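Local structure of ferric-siderophore receptor protein (Streptomyces coelicolor, 2X4L) at residues 252-263 / 277-285; 224-232 / 310-318. The protein probably binds ferric siderophores outside the cell membrane and hands them to an uptake transporter. All blocks are in the same frame, centred on the assembly; numbering follows the deposited sequence.

Interaction 1: 252-263 / 277-285; sequences WENVDKYPADVI and ITEGTWKQL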
loop_
_atom_site.group_PDB
_atom_site.type_symbol
_atom_site.label_atom_id
_atom_site.label_comp_id
_atom_site.label_asym_id
_atom_site.label_seq_id
_atom_site.Cartn_x
_atom_site.Cartn_y
_atom_site.Cartn_z
ATOM N N TRP A 252 -13.237 0.677 -20.822
ATOM C CA TRP A 252 -14.322 0.910 -19.904
ATOM C C TRP A 252 -15.575 0.184 -20.307
ATOM O O TRP A 252 -16.365 -0.250 -19.483
ATOM C CB TRP A 252 -14.576 2.391 -19.788
ATOM C CG TRP A 252 -13.708 2.985 -18.729
ATOM C CD1 TRP A 252 -12.645 3.762 -18.929
ATOM C CD2 TRP A 252 -13.844 2.809 -17.315
ATOM N NE1 TRP A 252 -12.062 4.086 -17.715
ATOM C CE2 TRP A 252 -12.791 3.519 -16.716
ATOM C CE3 TRP A 252 -14.755 2.127 -16.519
ATOM C CZ2 TRP A 252 -12.607 3.584 -15.321
ATOM C CZ3 TRP A 252 -14.567 2.150 -15.090
ATOM C CH2 TRP A 252 -13.495 2.879 -14.542
ATOM N N GLU A 253 -15.778 0.073 -21.618
ATOM C CA GLU A 253 -16.933 -0.646 -22.094
ATOM C C GLU A 253 -16.835 -2.123 -21.826
ATOM O O GLU A 253 -17.816 -2.804 -21.969
ATOM C CB GLU A 253 -17.240 -0.346 -23.597
ATOM C CG GLU A 253 -16.126 -0.648 -24.568
ATOM C CD GLU A 253 -15.104 0.527 -24.752
ATOM O OE1 GLU A 253 -14.997 1.445 -23.851
ATOM O OE2 GLU A 253 -14.406 0.513 -25.822
ATOM N N ASN A 254 -15.688 -2.643 -21.351
ATOM C CA ASN A 254 -15.586 -4.077 -21.104
ATOM C C ASN A 254 -15.369 -4.426 -19.609
ATOM O O ASN A 254 -14.954 -5.581 -19.234
ATOM C CB ASN A 254 -14.446 -4.734 -21.886
ATOM C CG ASN A 254 -14.408 -6.284 -21.680
ATOM O OD1 ASN A 254 -15.467 -6.959 -21.426
ATOM N ND2 ASN A 254 -13.181 -6.864 -21.802
ATOM N N VAL A 255 -15.798 -3.495 -18.759
ATOM C CA VAL A 255 -15.602 -3.755 -17.296
ATOM C C VAL A 255 -16.494 -4.876 -16.728
ATOM O O VAL A 255 -16.302 -5.367 -15.619
ATOM C CB VAL A 255 -15.659 -2.482 -16.438
ATOM C CG1 VAL A 255 -14.497 -1.549 -16.826
ATOM C CG2 VAL A 255 -17.041 -1.832 -16.499
ATOM N N ASP A 256 -17.508 -5.301 -17.493
ATOM C CA ASP A 256 -18.315 -6.448 -17.098
ATOM C C ASP A 256 -17.757 -7.830 -17.508
ATOM O O ASP A 256 -18.435 -8.838 -17.401
ATOM C CB ASP A 256 -19.745 -6.279 -17.646
ATOM C CG ASP A 256 -19.769 -6.048 -19.189
ATOM O OD1 ASP A 256 -18.752 -5.906 -19.911
ATOM O OD2 ASP A 256 -20.899 -5.898 -19.756
ATOM N N LYS A 257 -16.478 -7.889 -17.860
ATOM C CA LYS A 257 -15.889 -9.150 -18.279
ATOM C C LYS A 257 -16.077 -10.288 -17.299
ATOM O O LYS A 257 -16.320 -11.445 -17.734
ATOM C CB LYS A 257 -14.414 -8.960 -18.673
ATOM C CG LYS A 257 -13.707 -10.198 -19.116
ATOM C CD LYS A 257 -12.298 -9.998 -19.655
ATOM C CE LYS A 257 -11.728 -11.352 -20.007
ATOM N NZ LYS A 257 -10.375 -11.277 -20.615
ATOM N N TYR A 258 -15.801 -9.984 -16.018
ATOM C CA TYR A 258 -15.812 -10.979 -14.960
ATOM C C TYR A 258 -16.982 -10.723 -14.004
ATOM O O TYR A 258 -17.133 -9.642 -13.438
ATOM C CB TYR A 258 -14.512 -10.912 -14.099
ATOM C CG TYR A 258 -13.293 -11.064 -14.945
ATOM C CD1 TYR A 258 -12.949 -12.282 -15.447
ATOM C CD2 TYR A 258 -12.500 -9.986 -15.192
ATOM C CE1 TYR A 258 -11.815 -12.440 -16.237
ATOM C CE2 TYR A 258 -11.384 -10.097 -15.959
ATOM C CZ TYR A 258 -11.059 -11.368 -16.508
ATOM O OH TYR A 258 -9.908 -11.547 -17.275
ATOM N N PRO A 259 -17.756 -11.752 -13.730
ATOM C CA PRO A 259 -18.836 -11.558 -12.735
ATOM C C PRO A 259 -18.155 -11.400 -11.333
ATOM O O PRO A 259 -17.252 -12.183 -10.981
ATOM C CB PRO A 259 -19.588 -12.863 -12.840
ATOM C CG PRO A 259 -19.372 -13.230 -14.333
ATOM C CD PRO A 259 -17.946 -12.988 -14.522
ATOM N N ALA A 260 -18.587 -10.382 -10.593
ATOM C CA ALA A 260 -18.026 -10.128 -9.288
ATOM C C ALA A 260 -19.150 -9.761 -8.325
ATOM O O ALA A 260 -20.175 -9.163 -8.734
ATOM C CB ALA A 260 -17.015 -9.011 -9.379
ATOM N N ASP A 261 -19.017 -10.153 -7.059
ATOM C CA ASP A 261 -19.959 -9.845 -6.042
ATOM C C ASP A 261 -19.517 -8.649 -5.177
ATOM O O ASP A 261 -20.326 -7.825 -4.741
ATOM C CB ASP A 261 -20.198 -11.067 -5.158
ATOM C CG ASP A 261 -20.602 -12.233 -5.973
ATOM O OD1 ASP A 261 -21.553 -12.108 -6.778
ATOM O OD2 ASP A 261 -19.905 -13.267 -6.066
ATOM N N VAL A 262 -18.202 -8.562 -4.917
ATOM C CA VAL A 262 -17.632 -7.439 -4.151
ATOM C C VAL A 262 -16.497 -6.905 -5.025
ATOM O O VAL A 262 -15.673 -7.704 -5.555
ATOM C CB VAL A 262 -17.029 -7.915 -2.805
ATOM C CG1 VAL A 262 -16.274 -6.786 -2.153
ATOM C CG2 VAL A 262 -18.157 -8.422 -1.931
ATOM N N ILE A 263 -16.466 -5.596 -5.217
ATOM C CA ILE A 263 -15.305 -4.955 -5.928
ATOM C C ILE A 263 -14.535 -4.097 -4.937
ATOM O O ILE A 263 -15.152 -3.309 -4.192
ATOM C CB ILE A 263 -15.821 -4.132 -7.091
ATOM C CG1 ILE A 263 -16.626 -5.005 -8.005
ATOM C CG2 ILE A 263 -14.606 -3.460 -7.815
ATOM C CD1 ILE A 263 -17.305 -4.174 -9.233
ATOM N N ILE A 277 -16.701 7.707 -10.650
ATOM C CA ILE A 277 -16.738 7.006 -11.895
ATOM C C ILE A 277 -18.108 7.201 -12.530
ATOM O O ILE A 277 -19.126 6.939 -11.918
ATOM C CB ILE A 277 -16.431 5.483 -11.680
ATOM C CG1 ILE A 277 -15.042 5.318 -11.196
ATOM C CG2 ILE A 277 -16.674 4.727 -12.987
ATOM C CD1 ILE A 277 -14.784 3.800 -10.737
ATOM N N THR A 278 -18.122 7.714 -13.736
ATOM C CA THR A 278 -19.420 8.150 -14.331
ATOM C C THR A 278 -19.776 7.194 -15.468
ATOM O O THR A 278 -20.873 7.275 -16.073
ATOM C CB THR A 278 -19.395 9.662 -14.857
ATOM O OG1 THR A 278 -18.351 9.720 -15.825
ATOM C CG2 THR A 278 -18.960 10.577 -13.712
ATOM N N GLU A 279 -18.845 6.287 -15.782
ATOM C CA GLU A 279 -19.017 5.434 -16.960
ATOM C C GLU A 279 -20.201 4.488 -16.751
ATOM O O GLU A 279 -20.377 3.836 -15.676
ATOM C CB GLU A 279 -17.676 4.647 -17.256
ATOM C CG GLU A 279 -17.952 3.316 -18.057
ATOM C CD GLU A 279 -18.248 3.547 -19.530
ATOM O OE1 GLU A 279 -17.848 4.604 -20.063
ATOM O OE2 GLU A 279 -18.970 2.720 -20.140
ATOM N N GLY A 280 -21.074 4.421 -17.761
ATOM C CA GLY A 280 -22.329 3.656 -17.658
ATOM C C GLY A 280 -22.206 2.171 -17.452
ATOM O O GLY A 280 -22.960 1.578 -16.700
ATOM N N THR A 281 -21.157 1.599 -18.029
ATOM C CA THR A 281 -20.893 0.171 -17.873
ATOM C C THR A 281 -20.564 -0.167 -16.414
ATOM O O THR A 281 -20.943 -1.200 -15.915
ATOM C CB THR A 281 -19.733 -0.240 -18.779
ATOM O OG1 THR A 281 -20.059 0.198 -20.127
ATOM C CG2 THR A 281 -19.653 -1.732 -18.832
ATOM N N TRP A 282 -19.789 0.702 -15.768
ATOM C CA TRP A 282 -19.502 0.555 -14.321
ATOM C C TRP A 282 -20.780 0.661 -13.468
ATOM O O TRP A 282 -21.034 -0.160 -12.565
ATOM C CB TRP A 282 -18.502 1.659 -13.968
ATOM C CG TRP A 282 -18.419 1.881 -12.435
ATOM C CD1 TRP A 282 -19.127 2.775 -11.665
ATOM C CD2 TRP A 282 -17.596 1.128 -11.523
ATOM N NE1 TRP A 282 -18.804 2.609 -10.320
ATOM C CE2 TRP A 282 -17.868 1.614 -10.227
ATOM C CE3 TRP A 282 -16.695 0.022 -11.677
ATOM C CZ2 TRP A 282 -17.244 1.115 -9.078
ATOM C CZ3 TRP A 282 -16.057 -0.439 -10.516
ATOM C CH2 TRP A 282 -16.373 0.115 -9.238
ATOM N N LYS A 283 -21.567 1.684 -13.758
ATOM C CA LYS A 283 -22.741 1.959 -12.926
ATOM C C LYS A 283 -23.749 0.836 -13.027
ATOM O O LYS A 283 -24.585 0.658 -12.106
ATOM C CB LYS A 283 -23.406 3.286 -13.411
ATOM C CG LYS A 283 -22.597 4.532 -13.052
ATOM C CD LYS A 283 -23.429 5.821 -13.062
ATOM C CE LYS A 283 -23.524 6.354 -14.455
ATOM N NZ LYS A 283 -23.494 7.839 -14.374
ATOM N N GLN A 284 -23.669 0.079 -14.083
ATOM C CA GLN A 284 -24.538 -1.042 -14.245
ATOM C C GLN A 284 -24.040 -2.370 -13.691
ATOM O O GLN A 284 -24.690 -3.329 -13.771
ATOM C CB GLN A 284 -24.940 -1.179 -15.689
ATOM C CG GLN A 284 -25.848 -0.005 -16.130
ATOM C CD GLN A 284 -27.138 0.085 -15.314
ATOM O OE1 GLN A 284 -27.446 1.115 -14.685
ATOM N NE2 GLN A 284 -27.892 -0.997 -15.314
ATOM N N LEU A 285 -22.850 -2.370 -13.101
ATOM C CA LEU A 285 -22.304 -3.589 -12.509
ATOM C C LEU A 285 -23.164 -4.077 -11.342
ATOM O O LEU A 285 -23.556 -3.287 -10.483
ATOM C CB LEU A 285 -20.864 -3.362 -12.044
ATOM C CG LEU A 285 -19.799 -3.302 -13.141
ATOM C CD1 LEU A 285 -18.430 -3.011 -12.546
ATOM C CD2 LEU A 285 -19.777 -4.596 -13.941
#

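Interaction 2: 224-232 / 310-318; sequences YFKALGVNF and LLDNLAEAI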
loop_
_atom_site.group_PDB
_atom_site.type_symbol
_atom_site.label_atom_id
_atom_site.label_comp_id
_atom_site.label_asym_id
_atom_site.label_seq_id
_atom_site.Cartn_x
_atom_site.Cartn_y
_atom_site.Cartn_z
ATOM N N TYR A 224 -2.068 -12.044 0.619
ATOM C CA TYR A 224 -2.415 -12.429 1.982
ATOM C C TYR A 224 -3.944 -12.749 2.066
ATOM O O TYR A 224 -4.323 -13.784 2.637
ATOM C CB TYR A 224 -2.049 -11.296 2.969
ATOM C CG TYR A 224 -2.281 -11.637 4.403
ATOM C CD1 TYR A 224 -1.825 -12.790 4.944
ATOM C CD2 TYR A 224 -2.913 -10.685 5.281
ATOM C CE1 TYR A 224 -1.946 -13.063 6.302
ATOM C CE2 TYR A 224 -3.117 -11.031 6.605
ATOM C CZ TYR A 224 -2.568 -12.144 7.129
ATOM O OH TYR A 224 -2.675 -12.539 8.531
ATOM N N PHE A 225 -4.757 -11.885 1.494
ATOM C CA PHE A 225 -6.227 -12.113 1.513
ATOM C C PHE A 225 -6.546 -13.484 0.857
ATOM O O PHE A 225 -7.385 -14.271 1.363
ATOM C CB PHE A 225 -6.998 -11.004 0.745
ATOM C CG PHE A 225 -6.792 -9.630 1.275
ATOM C CD1 PHE A 225 -6.432 -9.384 2.582
ATOM C CD2 PHE A 225 -6.973 -8.574 0.373
ATOM C CE1 PHE A 225 -6.221 -8.044 3.051
ATOM C CE2 PHE A 225 -6.785 -7.263 0.764
ATOM C CZ PHE A 225 -6.452 -6.989 2.082
ATOM N N LYS A 226 -5.884 -13.781 -0.255
ATOM C CA LYS A 226 -6.041 -15.104 -0.912
ATOM C C LYS A 226 -5.643 -16.267 -0.004
ATOM O O LYS A 226 -6.348 -17.265 0.083
ATOM C CB LYS A 226 -5.250 -15.159 -2.232
ATOM C CG LYS A 226 -5.451 -16.510 -2.965
ATOM C CD LYS A 226 -4.861 -16.584 -4.367
ATOM C CE LYS A 226 -5.548 -17.704 -5.340
ATOM N NZ LYS A 226 -6.858 -17.411 -6.107
ATOM N N ALA A 227 -4.530 -16.103 0.696
ATOM C CA ALA A 227 -4.042 -17.143 1.631
ATOM C C ALA A 227 -5.053 -17.369 2.736
ATOM O O ALA A 227 -5.159 -18.519 3.242
ATOM C CB ALA A 227 -2.676 -16.694 2.180
ATOM N N LEU A 228 -5.793 -16.290 3.121
ATOM C CA LEU A 228 -6.787 -16.405 4.213
ATOM C C LEU A 228 -8.081 -16.974 3.653
ATOM O O LEU A 228 -9.019 -17.286 4.430
ATOM C CB LEU A 228 -7.072 -15.014 4.822
ATOM C CG LEU A 228 -5.841 -14.418 5.557
ATOM C CD1 LEU A 228 -6.163 -12.982 5.992
ATOM C CD2 LEU A 228 -5.599 -15.225 6.812
ATOM N N GLY A 229 -8.160 -17.246 2.352
ATOM C CA GLY A 229 -9.265 -18.014 1.764
ATOM C C GLY A 229 -10.247 -17.218 0.915
ATOM O O GLY A 229 -11.182 -17.807 0.397
ATOM N N VAL A 230 -9.971 -15.953 0.686
ATOM C CA VAL A 230 -10.868 -15.087 -0.128
ATOM C C VAL A 230 -10.895 -15.601 -1.567
ATOM O O VAL A 230 -9.836 -15.991 -2.083
ATOM C CB VAL A 230 -10.453 -13.643 -0.071
ATOM C CG1 VAL A 230 -11.323 -12.768 -0.989
ATOM C CG2 VAL A 230 -10.656 -13.122 1.340
ATOM N N ASN A 231 -12.088 -15.620 -2.151
ATOM C CA ASN A 231 -12.313 -16.082 -3.541
ATOM C C ASN A 231 -12.162 -14.856 -4.438
ATOM O O ASN A 231 -13.077 -14.015 -4.527
ATOM C CB ASN A 231 -13.739 -16.649 -3.590
ATOM C CG ASN A 231 -14.125 -17.156 -4.945
ATOM O OD1 ASN A 231 -13.375 -16.987 -5.905
ATOM N ND2 ASN A 231 -15.383 -17.657 -5.065
ATOM N N PHE A 232 -11.024 -14.746 -5.070
ATOM C CA PHE A 232 -10.798 -13.652 -6.042
ATOM C C PHE A 232 -11.053 -14.035 -7.450
ATOM O O PHE A 232 -10.727 -15.179 -7.899
ATOM C CB PHE A 232 -9.350 -13.132 -5.988
ATOM C CG PHE A 232 -9.110 -12.229 -4.796
ATOM C CD1 PHE A 232 -8.679 -12.783 -3.630
ATOM C CD2 PHE A 232 -9.381 -10.864 -4.854
ATOM C CE1 PHE A 232 -8.473 -11.934 -2.508
ATOM C CE2 PHE A 232 -9.186 -10.013 -3.753
ATOM C CZ PHE A 232 -8.770 -10.588 -2.577
ATOM N N LEU A 310 -7.776 -2.921 6.556
ATOM C CA LEU A 310 -7.864 -3.542 5.255
ATOM C C LEU A 310 -8.524 -4.941 5.424
ATOM O O LEU A 310 -9.370 -5.333 4.586
ATOM C CB LEU A 310 -6.479 -3.726 4.616
ATOM C CG LEU A 310 -5.589 -2.500 4.502
ATOM C CD1 LEU A 310 -4.279 -2.849 3.829
ATOM C CD2 LEU A 310 -6.363 -1.341 3.763
ATOM N N LEU A 311 -8.120 -5.648 6.507
ATOM C CA LEU A 311 -8.754 -6.942 6.799
ATOM C C LEU A 311 -10.212 -6.818 7.248
ATOM O O LEU A 311 -11.092 -7.488 6.703
ATOM C CB LEU A 311 -7.915 -7.700 7.865
ATOM C CG LEU A 311 -6.515 -8.030 7.459
ATOM C CD1 LEU A 311 -5.744 -8.331 8.706
ATOM C CD2 LEU A 311 -6.538 -9.203 6.520
ATOM N N ASP A 312 -10.460 -5.888 8.203
ATOM C CA ASP A 312 -11.864 -5.686 8.669
ATOM C C ASP A 312 -12.744 -5.261 7.509
ATOM O O ASP A 312 -13.902 -5.704 7.466
ATOM C CB ASP A 312 -11.907 -4.610 9.801
ATOM C CG ASP A 312 -11.548 -5.157 11.131
ATOM O OD1 ASP A 312 -11.826 -6.358 11.455
ATOM O OD2 ASP A 312 -10.992 -4.363 11.956
ATOM N N ASN A 313 -12.269 -4.337 6.656
ATOM C CA ASN A 313 -13.214 -3.809 5.646
ATOM C C ASN A 313 -13.606 -4.917 4.669
ATOM O O ASN A 313 -14.772 -5.029 4.244
ATOM C CB ASN A 313 -12.592 -2.671 4.832
ATOM C CG ASN A 313 -12.449 -1.428 5.621
ATOM O OD1 ASN A 313 -13.032 -1.259 6.718
ATOM N ND2 ASN A 313 -11.596 -0.549 5.063
ATOM N N LEU A 314 -12.640 -5.718 4.273
ATOM C CA LEU A 314 -12.913 -6.809 3.333
ATOM C C LEU A 314 -13.749 -7.926 3.994
ATOM O O LEU A 314 -14.689 -8.438 3.382
ATOM C CB LEU A 314 -11.570 -7.354 2.744
ATOM C CG LEU A 314 -11.789 -8.510 1.749
ATOM C CD1 LEU A 314 -12.686 -8.119 0.544
ATOM C CD2 LEU A 314 -10.456 -8.868 1.174
ATOM N N ALA A 315 -13.382 -8.271 5.257
ATOM C CA ALA A 315 -14.275 -9.171 5.967
ATOM C C ALA A 315 -15.746 -8.698 6.043
ATOM O O ALA A 315 -16.662 -9.469 5.774
ATOM C CB ALA A 315 -13.765 -9.452 7.390
ATOM N N GLU A 316 -15.933 -7.433 6.411
ATOM C CA GLU A 316 -17.272 -6.867 6.507
ATOM C C GLU A 316 -18.011 -6.978 5.163
ATOM O O GLU A 316 -19.193 -7.326 5.130
ATOM C CB GLU A 316 -17.169 -5.404 6.961
ATOM C CG GLU A 316 -18.535 -4.719 7.057
ATOM C CD GLU A 316 -18.380 -3.292 7.468
ATOM O OE1 GLU A 316 -17.601 -2.503 6.905
ATOM O OE2 GLU A 316 -19.034 -2.939 8.445
ATOM N N ALA A 317 -17.334 -6.661 4.063
ATOM C CA ALA A 317 -17.966 -6.678 2.799
ATOM C C ALA A 317 -18.397 -8.117 2.454
ATOM O O ALA A 317 -19.525 -8.362 2.042
ATOM C CB ALA A 317 -16.993 -6.121 1.703
ATOM N N ILE A 318 -17.502 -9.079 2.745
ATOM C CA ILE A 318 -17.842 -10.477 2.428
ATOM C C ILE A 318 -18.953 -11.003 3.319
ATOM O O ILE A 318 -19.863 -11.690 2.855
ATOM C CB ILE A 318 -16.552 -11.351 2.540
ATOM C CG1 ILE A 318 -15.605 -10.975 1.346
ATOM C CG2 ILE A 318 -16.886 -12.895 2.422
ATOM C CD1 ILE A 318 -14.216 -11.662 1.529
#

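Interaction 1: 252-263 / 277-285
The short helix 280-283 and the loop leading into it pack on the segment that leads into strand 262-266, with Trp252 lying against Glu279 and Ile277. The ring meets their aliphatic parts: Glu279 CG comes 3.7 Å from Trp252 CE3, and Ile277 CG2 lies 3.9 Å from Trp252 CZ3. Glu279 and Trp252 run antiparallel alongside one another, the carboxylate and indole planes 27° apart, while Trp252 NE1 donates a hydrogen bond to Ser207 O. With CG roughly anti to its backbone N (chi1 155°) and a bend at chi2, Glu279 folds its carboxylate back over the helix start as an N-cap: OE2 accepts from Thr281 N at 3.2 Å, from above the carboxylate plane, and through its anti lone pair from Thr281 OG1 at 2.7 Å. This crossover from strand 262-266 to strand 293-296, parallel neighbours in the mixed sheet, carries the helix. Thr281, its hydroxyl turned to Glu279, presents CG2 to Val255 CG2 at 3.5 Å. Further along, Leu285 CD1 meets Ile263 CD1 at 3.7 Å, the two side chains crossing at about a right angle, and Ile263 CD1 also reaches Trp282 CZ3 at 4.1 Å.

Interaction 2: 224-232 / 310-318
Phe225 faces helix 304-320, its CG anti to the carbonyl carbon (chi1 -59°) so that the ring reaches toward that helix, and is met there by three leucines, each from its own direction. Leu314 extends CG anti to its backbone N (chi1 180°), which lays CD2 over one face of the Phe225 ring as a CH-pi contact, 3.9 Å from the centroid and 25° off the normal. Leu311 CD2 instead arrives at the ring edge, 3.7 Å from Phe225 CE1, and Leu310 CB lies near the ring plane beside Phe225 CZ. Leu311 CD2 also lies 3.8 Å from Leu228 CD1 and 3.9 Å from Tyr224 CE2; Leu228 CD1 in turn covers a face of the Tyr224 ring. Replacing Phe225 by an alanine is likely to open a gap between the helices and leave Leu314 CD2 without the ring face it rests on. Helix 220-227 ends in a Schellman motif at Gly229, beyond which Val230 sets CG2 3.9 Å from Ile318 CD1, one helical turn past Leu314. Phe182 of helix 173-195 also touches Leu311, and Ile264 of the sheet touches Leu314. With only carbon meeting carbon between these side chains, cohesion probably comes from close-fitting shape and burial rather than directed polar bonds.

After an antiparallel pair of strands (29-32, 38-41), the chain builds the five-stranded parallel sheet, then passes through helix 173-195 to the mixed sheet. Residues 224-232, running from the end of helix 220-227 through the short strand 231-232, open the long loop that interaction 2 closes at 310-318 in helix 304-320. Interaction 1 is nested inside it: 252-263 and 277-285 close a short loop containing the rest of strand 262-266. The centres of the two interactions lie about 21 Å apart, yet both reach the mixed sheet and touch directly where Val262 CG1 packs 4.0 Å from Ala317 CB. Interaction 2 joins helix 220-227 and the residues after it to helix 304-320, beside that sheet; interaction 1 ties one of its crossovers to the preceding segment.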